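Side-chain contact in F-BAR domain only protein 1 (PDB 5JP2), which probably acts at an early step of clathrin-mediated endocytosis, its mu homology domain here binding a peptide of Eps15: residues Pro92-Ser95 with Lys100-Trp103. Numbering follows the deposited sequence.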
loop_
_atom_site.group_PDB
_atom_site.type_symbol
_atom_site.label_atom_id
_atom_site.label_comp_id
_atom_site.label_asym_id
_atom_site.label_seq_id
_atom_site.Cartn_x
_atom_site.Cartn_y
_atom_site.Cartn_z
ATOM N N PRO B 92 5.226 21.202 -17.161
ATOM C CA PRO B 92 6.425 20.440 -17.527
ATOM C C PRO B 92 7.700 21.193 -17.233
ATOM O O PRO B 92 8.758 20.568 -17.116
ATOM C CB PRO B 92 6.246 20.202 -19.032
ATOM C CG PRO B 92 4.777 20.390 -19.281
ATOM C CD PRO B 92 4.347 21.445 -18.314
ATOM N N SER B 93 7.623 22.508 -17.070
ATOM C CA SER B 93 8.779 23.341 -16.791
ATOM C C SER B 93 9.101 23.391 -15.307
ATOM O O SER B 93 9.980 24.155 -14.900
ATOM C CB SER B 93 8.557 24.758 -17.326
ATOM O OG SER B 93 7.356 25.316 -16.827
ATOM N N GLN B 94 8.397 22.612 -14.491
ATOM C CA GLN B 94 8.652 22.551 -13.058
ATOM C C GLN B 94 9.687 21.460 -12.819
ATOM O O GLN B 94 9.414 20.277 -13.042
ATOM C CB GLN B 94 7.372 22.272 -12.275
ATOM C CG GLN B 94 7.585 22.257 -10.767
ATOM C CD GLN B 94 6.329 21.919 -9.991
ATOM O OE1 GLN B 94 5.356 21.417 -10.549
ATOM N NE2 GLN B 94 6.342 22.202 -8.696
ATOM N N SER B 95 10.876 21.865 -12.386
ATOM C CA SER B 95 11.997 20.963 -12.178
ATOM C C SER B 95 12.176 20.540 -10.727
ATOM O O SER B 95 13.104 19.781 -10.435
ATOM C CB SER B 95 13.283 21.621 -12.680
ATOM O OG SER B 95 13.424 22.908 -12.109
ATOM N N LYS B 100 5.646 18.426 -6.818
ATOM C CA LYS B 100 5.048 18.666 -8.124
ATOM C C LYS B 100 3.591 19.077 -7.988
ATOM O O LYS B 100 2.850 18.505 -7.190
ATOM C CB LYS B 100 5.135 17.444 -9.038
ATOM C CG LYS B 100 5.084 17.854 -10.498
ATOM C CD LYS B 100 4.853 16.711 -11.458
ATOM C CE LYS B 100 5.073 17.198 -12.879
ATOM N NZ LYS B 100 4.615 18.607 -13.036
ATOM N N ASP B 101 3.174 20.013 -8.832
ATOM C CA ASP B 101 1.856 20.616 -8.774
ATOM C C ASP B 101 0.960 20.118 -9.896
ATOM O O ASP B 101 1.416 19.835 -11.004
ATOM C CB ASP B 101 1.928 22.141 -8.870
ATOM C CG ASP B 101 2.497 22.776 -7.636
ATOM O OD1 ASP B 101 3.676 22.543 -7.331
ATOM O OD2 ASP B 101 1.750 23.485 -6.953
ATOM N N PHE B 102 -0.326 20.035 -9.587
ATOM C CA PHE B 102 -1.346 19.654 -10.542
ATOM C C PHE B 102 -2.571 20.532 -10.357
ATOM O O PHE B 102 -2.915 20.905 -9.237
ATOM C CB PHE B 102 -1.726 18.195 -10.360
ATOM C CG PHE B 102 -0.615 17.253 -10.669
ATOM C CD1 PHE B 102 -0.412 16.806 -11.958
ATOM C CD2 PHE B 102 0.232 16.813 -9.671
ATOM C CE1 PHE B 102 0.614 15.943 -12.238
ATOM C CE2 PHE B 102 1.252 15.947 -9.946
ATOM C CZ PHE B 102 1.446 15.512 -11.229
ATOM N N TRP B 103 -3.225 20.867 -11.462
ATOM C CA TRP B 103 -4.474 21.614 -11.446
ATOM C C TRP B 103 -5.553 20.794 -12.124
ATOM O O TRP B 103 -5.294 20.119 -13.114
ATOM C CB TRP B 103 -4.343 22.964 -12.156
ATOM C CG TRP B 103 -3.272 23.809 -11.586
ATOM C CD1 TRP B 103 -3.427 24.860 -10.733
ATOM C CD2 TRP B 103 -1.869 23.677 -11.811
ATOM N NE1 TRP B 103 -2.206 25.391 -10.410
ATOM C CE2 TRP B 103 -1.232 24.684 -11.060
ATOM C CE3 TRP B 103 -1.089 22.810 -12.573
ATOM C CZ2 TRP B 103 0.151 24.845 -11.049
ATOM C CZ3 TRP B 103 0.283 22.973 -12.561
ATOM C CH2 TRP B 103 0.888 23.980 -11.804
#
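Q94 reaches from its loop to D101 and uses both halves of its amide on that one residue. The backbone N of D101 donates to Q94 OE1 at 3.1 Å, a fairly straight bond in which the donor stands a little off the carbonyl plane. In return, Q94 NE2 gives a hydrogen to D101 OD1 at 3.0 Å, meeting that oxygen on its anti side and somewhat out of the carboxylate plane. The amide and carboxylate planes are turned 43° apart, yet the two bonds together fix the rotation of the amide. Glutamine suits the place because it carries an acceptor and a donor side by side, at the end of a long chain: CG lies anti to the backbone N (chi1 -178°) and the chain runs on extended, spanning the 8.3 Å between the CA atoms of Q94 and D101.

Strands 88-90 and 99-104 are antiparallel neighbours in a four-stranded sheet of the mu homology domain, and residues 92-95 belong to the loop joining them. The pairing thus ties this connection, through a side chain, to the strand it leads into. With an alanine here, D101 N would probably lack this acceptor and D101 OD1 this donor, leaving the loop without its side-chain tie to the strand.

Buried D101 is also charge-paired: its OD1 forms a salt bridge with R71 of adjacent strand 69-73 besides taking the amide hydrogen, so a short acid suits the place.

The remaining contact is by van der Waals touch. CG of K100 touches Q94 OE1 at 3.6 Å as the two chains pass at a slant. Lysine suits because, beyond this methylene, a turn at its last torsion (chi4 -35°) takes NZ to D91 O, a weak hydrogen bond.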